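PDB 3TC3: UV damage endonuclease from Sulfolobus acidocaldarius, which probably acts as a metal-dependent endonuclease that recognises different DNA lesions, including UV damage, and takes part in excision repair. Local coordinates for residues 147-150 against 151-155; 58-61 against 62-66; 237-240 against 241-244; 257-260 against 261-265. One frame throughout, in Å; residues are numbered along the deposited sequence.

Interaction 1 (147-150 against 151-155); sequences ADLL and DSMGI
The carboxylate of Asp151 lies with one face over the backbone carbonyl of Ala147: Ala147 O stands 3.2 Å from Asp151 CG, almost straight above it. At the rim of that carboxylate a water donates to Asp151 OD2 at 2.6 Å and, from its other hydrogen, to Asp148 OD1 at 2.8 Å. It thereby joins two like-charged groups whose facing oxygens, Asp148 OD1 and Asp151 OD2, remain 4.5 Å apart. Each acid also has cationic company, Asp148 in Lys144 and Lys97, Asp151 in Arg191.

Just past Asp151 the helix 133-153 comes to its end. Ser152 OG, placed between its own N and carbonyl carbon (chi1 78°), turns back and donates to Leu149 O at 2.7 Å. The same oxygen also accepts the N-H of Met153, so two donors hold it. The chain then closes in a Schellman motif: Gly154 takes a positive phi of 69°, Gly154 N bonds to Asp151 O, and Ile155 N reaches Leu150 O at 3.2 Å in a nearly straight bond (166°). Beneath this cap the methyls Leu150 CD2 and Ile155 CD1 meet at 3.8 Å, while Leu149 CD1 lies against Met153 CE.

Chemically, the contact divides into two halves. The apolar half, Leu149, Leu150 and Ile155, packs on Ile118 and Met120 of strand 117-120, within the beta-alpha-beta unit that leads on to strand 158-162. On the polar half, the water and the neighbouring cations probably offset the repulsion between the two aspartates and help keep both ionised.

Interaction 2 (58-61 against 62-66); sequences NLLC and LKNIL
Asn64 leans back along the helix over the carbonyls of Leu60 and Cys61. Asn64 CB sits 3.5 Å from Cys61 O. From there the side chain folds to the backbone N side, opposite its own carbonyl carbon (chi1 -72°), which brings Asn64 CG to 3.4 Å from Leu60 O. At the tip the amide divides its roles. Asn64 OD1 takes a weak bond of 3.0 Å from a water that also donates to Leu60 O at 2.8 Å. ND2 lies near that same Leu60 oxygen, but at an angle too poor for bonding. Leu60 O is instead gripped from the main chain by Asn64 N at 3.0 Å, so the water and the backbone N-H both hold it.

Next along, Ile65 covers the following carbonyl. Ile65 N bonds to Cys61 O at 2.8 Å, and Ile65 CG1, beside its own backbone N, rests 3.3 Å from the same oxygen. On another flank Leu59 CD2 and Leu62 CD2 make a loose apolar contact.

These contacts, three and four residues apart, lie within helix 48-71, which is tied to the loop before it by the disulfide from Cys61 to Cys35. Its apolar side is enclosed by three elements: Leu62, Ile65 and Leu66 meet Phe77 of strand 76-78, Leu59 packs on Leu104 and Ile107 of helix 101-113, and the end of helix 133-153 lies against this side as well. Lys63 adds a salt bridge to Asp106 of helix 101-113.

Interaction 3 (237-240 against 241-244); sequences LSLV and RRTW
Val240 and the pair Thr243-Trp244 form a helix-exit contact in a TIM barrel, where helix 233-241 gives way to the loop that leads into strand 249-252. A type I beta turn from Arg241 to Trp244 makes the bend. Arg241 N bonds to Leu237 O at 2.8 Å, whereas Arg242 N makes only a weak bond to Leu239 O.

The main grip is on Val240 O, which Thr243 holds twice. Thr243 OG1 donates at 2.7 Å within the carbonyl plane, on a lone pair, while Thr243 N comes in at 2.9 Å from 52° above that plane. A chi1 of 70° sets OG1 between the N and the carbonyl carbon of its own residue, where it can reach the oxygen that the backbone N-H already holds. The hydroxyl oxygen is in turn bonded to Val217 N, tying the turn to strand 217-220.

Two arginines diverge from the turn. Arg241 runs to the carbonyls of Asp281 and Glu282, whereas Arg242 bends at chi3 to bring NH2 obliquely to 3.9 Å from Leu239 CD2. Trp244 lies alongside Val240 and donates from NE1 to Val217 O, with its side chain about 11 Å from the bound manganese ion. Its ring presents an edge to Val240 O, which lies in the ring plane only 3.2 Å from Trp244 CD1.

Interaction 4 (257-260 against 261-265); sequences PGEK and PGVHA
Lys260 O accepts two hydrogen bonds: Val263 N donates to it at 3.1 Å in a nearly straight bond (167°), and the amide NE2 of Gln255 reaches it as well. The first bond closes a type II beta turn from Lys260 to Val263, with Pro261 and Gly262 at its two corners. Gly262 takes a positive phi of 101°, as the third position of a type II turn commonly does, and glycine is the residue usually found there. Gln255 spans the turn, since its OE1 accepts from Gly262 N, and one side-chain amide thus fixes both the carbonyl that opens the bend and the N-H at its second corner.

The side chain of Val263 points back at the first arm of the turn. Val263 CG2 comes within 3.4 Å of Lys260 O, and Val263 CB meets Glu259 CB at 3.7 Å, the two side chains passing at a slant. Glu259 CG continues the contact toward Val263 CG1.

The turn lies in the loop between strand 249-252 and helix 270-279, at the surface, with Gly262 about 10 Å from the bound manganese ion. Backbone bonds join Val263, at the end of the turn, to Glu256, and Ala265 to Glu254 and Lys290, while His264 packs on the metal ligand Glu288 and on Leu222 and His223 of helix 221-226.

In the fold
The four contacts follow one another along a single TIM barrel of eight parallel strands: interaction 2 comes first, then 1, 3 and 4. Interactions 1 and 2 are neighbours, their centres 15 Å apart, and they touch where Met153 CE packs on Leu62 CD2 at 4.0 Å; helices 48-71 and 133-153 share one patch of the outer layer. Interaction 3 is across the chain's centre from interaction 2, and interaction 4 from interaction 1, with centres 32 Å and 35 Å apart. Interactions 1 and 3 end helices and interaction 4 shapes a surface loop; Gly262 and the Trp244 side chain lie about 10 and 11 Å from the manganese ion, interactions 1 and 2 away from it.

Interaction 1 (147-150 against 151-155)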
loop_
_atom_site.group_PDB
_atom_site.type_symbol
_atom_site.label_atom_id
_atom_site.label_comp_id
_atom_site.label_asym_id
_atom_site.label_seq_id
_atom_site.Cartn_x
_atom_site.Cartn_y
_atom_site.Cartn_z
ATOM N N ALA A 147 2.762 3.560 11.077
ATOM C CA ALA A 147 3.407 2.538 11.942
ATOM C C ALA A 147 2.603 2.432 13.224
ATOM O O ALA A 147 2.386 1.301 13.722
ATOM C CB ALA A 147 4.796 2.989 12.241
ATOM N N ASP A 148 2.189 3.555 13.785
ATOM C CA ASP A 148 1.388 3.463 15.030
ATOM C C ASP A 148 0.099 2.644 14.795
ATOM O O ASP A 148 -0.396 1.965 15.728
ATOM C CB ASP A 148 1.007 4.875 15.524
ATOM C CG ASP A 148 2.185 5.632 16.157
ATOM O OD1 ASP A 148 3.230 5.010 16.405
ATOM O OD2 ASP A 148 2.014 6.840 16.352
ATOM N N LEU A 149 -0.563 2.887 13.642
ATOM C CA LEU A 149 -1.845 2.184 13.399
ATOM C C LEU A 149 -1.604 0.666 13.361
ATOM O O LEU A 149 -2.296 -0.132 14.045
ATOM C CB LEU A 149 -2.522 2.697 12.120
ATOM C CG LEU A 149 -3.854 2.040 11.792
ATOM C CD1 LEU A 149 -4.894 2.429 12.898
ATOM C CD2 LEU A 149 -4.318 2.417 10.426
ATOM N N LEU A 150 -0.623 0.245 12.599
ATOM C CA LEU A 150 -0.236 -1.168 12.479
ATOM C C LEU A 150 0.221 -1.713 13.859
ATOM O O LEU A 150 -0.194 -2.850 14.242
ATOM C CB LEU A 150 0.849 -1.293 11.415
ATOM C CG LEU A 150 0.259 -0.868 10.005
ATOM C CD1 LEU A 150 1.436 -0.857 9.007
ATOM C CD2 LEU A 150 -0.785 -1.831 9.499
ATOM N N ASP A 151 1.000 -0.903 14.617
ATOM C CA ASP A 151 1.392 -1.346 15.953
ATOM C C ASP A 151 0.181 -1.543 16.833
ATOM O O ASP A 151 0.148 -2.468 17.660
ATOM C CB ASP A 151 2.256 -0.287 16.578
ATOM C CG ASP A 151 3.691 -0.290 16.148
ATOM O OD1 ASP A 151 4.178 -1.226 15.508
ATOM O OD2 ASP A 151 4.368 0.694 16.534
ATOM N N SER A 152 -0.819 -0.691 16.754
ATOM C CA SER A 152 -1.984 -0.757 17.634
ATOM C C SER A 152 -2.807 -1.976 17.341
ATOM O O SER A 152 -3.524 -2.467 18.250
ATOM C CB SER A 152 -2.836 0.516 17.485
ATOM O OG SER A 152 -3.644 0.512 16.290
ATOM N N MET A 153 -2.737 -2.484 16.107
ATOM C CA MET A 153 -3.416 -3.735 15.733
ATOM C C MET A 153 -2.586 -4.962 16.127
ATOM O O MET A 153 -3.115 -6.077 16.099
ATOM C CB MET A 153 -3.684 -3.783 14.223
ATOM C CG MET A 153 -4.617 -2.671 13.856
ATOM S SD MET A 153 -4.914 -2.622 12.067
ATOM C CE MET A 153 -6.196 -1.401 11.951
ATOM N N GLY A 154 -1.330 -4.771 16.539
ATOM C CA GLY A 154 -0.449 -5.898 16.858
ATOM C C GLY A 154 -0.047 -6.711 15.637
ATOM O O GLY A 154 0.192 -7.927 15.736
ATOM N N ILE A 155 0.042 -6.065 14.469
ATOM C CA ILE A 155 0.475 -6.741 13.288
ATOM C C ILE A 155 1.712 -6.089 12.650
ATOM O O ILE A 155 2.187 -5.014 13.121
ATOM C CB ILE A 155 -0.669 -6.751 12.263
ATOM C CG1 ILE A 155 -0.933 -5.319 11.733
ATOM C CG2 ILE A 155 -2.000 -7.390 12.874
ATOM C CD1 ILE A 155 -2.080 -5.267 10.655
HETATM O O HOH W 1 3.390 2.674 17.882
#

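Interaction 2 (58-61 against 62-66)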
loop_
_atom_site.group_PDB
_atom_site.type_symbol
_atom_site.label_atom_id
_atom_site.label_comp_id
_atom_site.label_asym_id
_atom_site.label_seq_id
_atom_site.Cartn_x
_atom_site.Cartn_y
_atom_site.Cartn_z
ATOM N N ASN A 58 -15.076 3.871 10.747
ATOM C CA ASN A 58 -14.159 3.281 9.764
ATOM C C ASN A 58 -13.697 1.896 10.177
ATOM O O ASN A 58 -13.565 0.983 9.325
ATOM C CB ASN A 58 -12.918 4.174 9.543
ATOM C CG ASN A 58 -13.166 5.415 8.657
ATOM O OD1 ASN A 58 -14.095 5.453 7.811
ATOM N ND2 ASN A 58 -12.227 6.372 8.719
ATOM N N LEU A 59 -13.349 1.762 11.451
ATOM C CA LEU A 59 -12.768 0.549 11.924
ATOM C C LEU A 59 -13.839 -0.568 11.926
ATOM O O LEU A 59 -13.530 -1.736 11.682
ATOM C CB LEU A 59 -12.133 0.765 13.280
ATOM C CG LEU A 59 -10.830 1.597 13.235
ATOM C CD1 LEU A 59 -10.495 2.161 14.625
ATOM C CD2 LEU A 59 -9.675 0.703 12.749
ATOM N N LEU A 60 -15.068 -0.256 12.374
ATOM C CA LEU A 60 -16.210 -1.210 12.245
ATOM C C LEU A 60 -16.328 -1.781 10.835
ATOM O O LEU A 60 -16.474 -3.014 10.614
ATOM C CB LEU A 60 -17.538 -0.518 12.596
ATOM C CG LEU A 60 -18.761 -1.491 12.561
ATOM C CD1 LEU A 60 -19.617 -1.335 13.809
ATOM C CD2 LEU A 60 -19.673 -1.568 11.254
ATOM N N CYS A 61 -16.299 -0.871 9.847
ATOM C CA CYS A 61 -16.414 -1.227 8.443
ATOM C C CYS A 61 -15.196 -2.009 8.025
ATOM O O CYS A 61 -15.335 -3.014 7.326
ATOM C CB CYS A 61 -16.540 0.030 7.669
ATOM S SG CYS A 61 -18.259 0.729 7.793
ATOM N N LEU A 62 -14.001 -1.583 8.476
ATOM C CA LEU A 62 -12.789 -2.428 8.179
ATOM C C LEU A 62 -12.940 -3.853 8.677
ATOM O O LEU A 62 -12.611 -4.763 7.937
ATOM C CB LEU A 62 -11.521 -1.750 8.781
ATOM C CG LEU A 62 -10.197 -2.540 8.539
ATOM C CD1 LEU A 62 -9.821 -2.813 7.035
ATOM C CD2 LEU A 62 -9.056 -1.788 9.234
ATOM N N LYS A 63 -13.478 -4.063 9.910
ATOM C CA LYS A 63 -13.650 -5.417 10.394
ATOM C C LYS A 63 -14.629 -6.144 9.499
ATOM O O LYS A 63 -14.366 -7.266 9.120
ATOM C CB LYS A 63 -14.208 -5.404 11.833
ATOM C CG LYS A 63 -14.388 -6.782 12.423
ATOM C CD LYS A 63 -13.100 -7.563 12.718
ATOM C CE LYS A 63 -13.376 -9.049 13.152
ATOM N NZ LYS A 63 -14.110 -9.181 14.495
ATOM N N ASN A 64 -15.708 -5.477 9.126
ATOM C CA ASN A 64 -16.698 -6.111 8.238
ATOM C C ASN A 64 -16.103 -6.478 6.866
ATOM O O ASN A 64 -16.362 -7.559 6.345
ATOM C CB ASN A 64 -17.902 -5.230 8.088
ATOM C CG ASN A 64 -18.745 -5.207 9.354
ATOM O OD1 ASN A 64 -18.620 -6.092 10.230
ATOM N ND2 ASN A 64 -19.547 -4.172 9.492
ATOM N N ILE A 65 -15.278 -5.575 6.314
ATOM C CA ILE A 65 -14.603 -5.895 5.097
ATOM C C ILE A 65 -13.682 -7.095 5.188
ATOM O O ILE A 65 -13.647 -7.931 4.256
ATOM C CB ILE A 65 -13.788 -4.591 4.630
ATOM C CG1 ILE A 65 -14.720 -3.486 4.164
ATOM C CG2 ILE A 65 -12.705 -4.970 3.550
ATOM C CD1 ILE A 65 -13.993 -2.165 3.810
ATOM N N LEU A 66 -12.903 -7.187 6.279
ATOM C CA LEU A 66 -11.932 -8.257 6.379
ATOM C C LEU A 66 -12.726 -9.582 6.516
ATOM O O LEU A 66 -12.320 -10.562 5.968
ATOM C CB LEU A 66 -10.956 -8.085 7.546
ATOM C CG LEU A 66 -10.040 -6.871 7.313
ATOM C CD1 LEU A 66 -9.376 -6.565 8.705
ATOM C CD2 LEU A 66 -8.966 -7.157 6.197
HETATM O O HOH W 2 -17.665 -4.599 12.602
#

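Interaction 3 (237-240 against 241-244)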
loop_
_atom_site.group_PDB
_atom_site.type_symbol
_atom_site.label_atom_id
_atom_site.label_comp_id
_atom_site.label_asym_id
_atom_site.label_seq_id
_atom_site.Cartn_x
_atom_site.Cartn_y
_atom_site.Cartn_z
ATOM N N LEU A 237 10.503 -9.002 -12.113
ATOM C CA LEU A 237 10.033 -9.751 -10.959
ATOM C C LEU A 237 11.123 -10.540 -10.208
ATOM O O LEU A 237 11.186 -10.538 -8.961
ATOM C CB LEU A 237 8.875 -10.641 -11.384
ATOM C CG LEU A 237 7.660 -9.788 -11.735
ATOM C CD1 LEU A 237 6.697 -10.588 -12.599
ATOM C CD2 LEU A 237 7.014 -9.307 -10.461
ATOM N N SER A 238 11.986 -11.208 -10.955
ATOM C CA SER A 238 12.962 -12.024 -10.329
ATOM C C SER A 238 13.904 -11.130 -9.523
ATOM O O SER A 238 14.347 -11.500 -8.454
ATOM C CB SER A 238 13.762 -12.732 -11.391
ATOM O OG SER A 238 14.884 -13.305 -10.792
ATOM N N LEU A 239 14.262 -9.987 -10.112
ATOM C CA LEU A 239 15.144 -9.015 -9.440
ATOM C C LEU A 239 14.486 -8.506 -8.130
ATOM O O LEU A 239 15.129 -8.516 -7.054
ATOM C CB LEU A 239 15.451 -7.851 -10.371
ATOM C CG LEU A 239 16.499 -8.162 -11.476
ATOM C CD1 LEU A 239 16.433 -7.017 -12.445
ATOM C CD2 LEU A 239 17.903 -8.209 -10.938
ATOM N N VAL A 240 13.237 -8.084 -8.236
ATOM C CA VAL A 240 12.574 -7.559 -7.071
ATOM C C VAL A 240 12.322 -8.614 -5.993
ATOM O O VAL A 240 12.437 -8.334 -4.761
ATOM C CB VAL A 240 11.264 -6.857 -7.567
ATOM C CG1 VAL A 240 10.240 -6.956 -6.510
ATOM C CG2 VAL A 240 11.540 -5.519 -8.175
ATOM N N ARG A 241 12.069 -9.903 -6.406
ATOM C CA ARG A 241 11.927 -10.992 -5.381
ATOM C C ARG A 241 13.068 -11.116 -4.356
ATOM O O ARG A 241 12.840 -11.395 -3.176
ATOM C CB ARG A 241 11.680 -12.377 -6.073
ATOM C CG ARG A 241 11.406 -13.541 -5.170
ATOM C CD ARG A 241 11.312 -14.860 -6.033
ATOM N NE ARG A 241 10.182 -14.768 -6.973
ATOM C CZ ARG A 241 8.880 -14.877 -6.659
ATOM N NH1 ARG A 241 8.471 -15.026 -5.390
ATOM N NH2 ARG A 241 7.999 -14.753 -7.643
ATOM N N ARG A 242 14.295 -10.931 -4.815
ATOM C CA ARG A 242 15.479 -11.053 -3.972
ATOM C C ARG A 242 15.555 -9.918 -2.904
ATOM O O ARG A 242 16.351 -10.001 -1.977
ATOM C CB ARG A 242 16.700 -11.103 -4.882
ATOM C CG ARG A 242 16.504 -12.225 -5.864
ATOM C CD ARG A 242 17.814 -12.666 -6.527
ATOM N NE ARG A 242 18.745 -11.567 -6.832
ATOM C CZ ARG A 242 19.069 -11.161 -8.068
ATOM N NH1 ARG A 242 18.553 -11.761 -9.147
ATOM N NH2 ARG A 242 19.909 -10.137 -8.223
ATOM N N THR A 243 14.719 -8.872 -3.031
ATOM C CA THR A 243 14.708 -7.805 -2.041
ATOM C C THR A 243 13.768 -8.067 -0.899
ATOM O O THR A 243 13.770 -7.305 0.043
ATOM C CB THR A 243 14.399 -6.430 -2.617
ATOM O OG1 THR A 243 13.018 -6.394 -3.019
ATOM C CG2 THR A 243 15.274 -6.152 -3.888
ATOM N N TRP A 244 13.035 -9.192 -0.967
ATOM C CA TRP A 244 12.089 -9.546 0.119
ATOM C C TRP A 244 12.623 -10.695 0.913
ATOM O O TRP A 244 13.103 -11.662 0.342
ATOM C CB TRP A 244 10.710 -9.918 -0.455
ATOM C CG TRP A 244 10.045 -8.761 -1.080
ATOM C CD1 TRP A 244 10.296 -8.256 -2.337
ATOM C CD2 TRP A 244 8.893 -8.045 -0.578
ATOM N NE1 TRP A 244 9.418 -7.181 -2.610
ATOM C CE2 TRP A 244 8.566 -7.024 -1.593
ATOM C CE3 TRP A 244 8.167 -8.070 0.594
ATOM C CZ2 TRP A 244 7.561 -6.066 -1.410
ATOM C CZ3 TRP A 244 7.123 -7.131 0.738
ATOM C CH2 TRP A 244 6.851 -6.152 -0.239
#

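Interaction 4 (257-260 against 261-265)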
loop_
_atom_site.group_PDB
_atom_site.type_symbol
_atom_site.label_atom_id
_atom_site.label_comp_id
_atom_site.label_asym_id
_atom_site.label_seq_id
_atom_site.Cartn_x
_atom_site.Cartn_y
_atom_site.Cartn_z
ATOM N N PRO A 257 -8.465 2.266 -21.300
ATOM C CA PRO A 257 -8.444 2.568 -22.732
ATOM C C PRO A 257 -8.916 3.979 -22.970
ATOM O O PRO A 257 -9.858 4.422 -22.337
ATOM C CB PRO A 257 -9.470 1.612 -23.281
ATOM C CG PRO A 257 -9.464 0.423 -22.313
ATOM C CD PRO A 257 -9.236 1.031 -20.992
ATOM N N GLY A 258 -8.242 4.697 -23.877
ATOM C CA GLY A 258 -8.714 6.037 -24.175
ATOM C C GLY A 258 -8.179 7.138 -23.296
ATOM O O GLY A 258 -8.400 8.350 -23.593
ATOM N N GLU A 259 -7.506 6.779 -22.199
ATOM C CA GLU A 259 -7.014 7.770 -21.225
ATOM C C GLU A 259 -5.510 7.951 -21.412
ATOM O O GLU A 259 -4.857 7.153 -22.113
ATOM C CB GLU A 259 -7.348 7.393 -19.794
ATOM C CG GLU A 259 -8.867 7.125 -19.591
ATOM C CD GLU A 259 -9.699 8.409 -19.795
ATOM O OE1 GLU A 259 -9.298 9.482 -19.283
ATOM O OE2 GLU A 259 -10.761 8.278 -20.408
ATOM N N LYS A 260 -4.993 8.970 -20.759
ATOM C CA LYS A 260 -3.590 9.305 -20.798
ATOM C C LYS A 260 -2.812 8.170 -20.167
ATOM O O LYS A 260 -3.310 7.485 -19.290
ATOM C CB LYS A 260 -3.340 10.577 -20.023
ATOM C CG LYS A 260 -3.706 11.909 -20.776
ATOM C CD LYS A 260 -3.506 13.015 -19.706
ATOM C CE LYS A 260 -4.212 14.367 -20.064
ATOM N NZ LYS A 260 -3.581 14.882 -21.247
ATOM N N PRO A 261 -1.546 8.026 -20.558
ATOM C CA PRO A 261 -0.753 6.889 -19.979
ATOM C C PRO A 261 -0.654 6.960 -18.535
ATOM O O PRO A 261 -0.265 8.003 -17.937
ATOM C CB PRO A 261 0.641 7.036 -20.670
ATOM C CG PRO A 261 0.359 7.851 -21.927
ATOM C CD PRO A 261 -0.846 8.766 -21.637
ATOM N N GLY A 262 -0.967 5.834 -17.894
ATOM C CA GLY A 262 -0.861 5.710 -16.472
ATOM C C GLY A 262 -2.163 5.843 -15.712
ATOM O O GLY A 262 -2.209 5.534 -14.504
ATOM N N VAL A 263 -3.205 6.311 -16.372
ATOM C CA VAL A 263 -4.521 6.349 -15.736
ATOM C C VAL A 263 -4.978 4.933 -15.521
ATOM O O VAL A 263 -5.030 4.134 -16.476
ATOM C CB VAL A 263 -5.531 7.127 -16.609
ATOM C CG1 VAL A 263 -6.986 7.002 -16.041
ATOM C CG2 VAL A 263 -5.064 8.632 -16.668
ATOM N N HIS A 264 -5.339 4.641 -14.276
ATOM C CA HIS A 264 -5.669 3.237 -13.897
ATOM C C HIS A 264 -7.066 2.821 -14.447
ATOM O O HIS A 264 -8.006 3.584 -14.497
ATOM C CB HIS A 264 -5.778 3.109 -12.377
ATOM C CG HIS A 264 -4.462 3.062 -11.630
ATOM N ND1 HIS A 264 -4.425 2.985 -10.270
ATOM C CD2 HIS A 264 -3.154 3.079 -12.066
ATOM C CE1 HIS A 264 -3.147 2.992 -9.855
ATOM N NE2 HIS A 264 -2.353 3.035 -10.949
ATOM N N ALA A 265 -7.129 1.586 -14.899
ATOM C CA ALA A 265 -8.330 1.006 -15.418
ATOM C C ALA A 265 -9.469 1.003 -14.391
ATOM O O ALA A 265 -9.261 0.914 -13.166
ATOM C CB ALA A 265 -8.044 -0.404 -15.856
#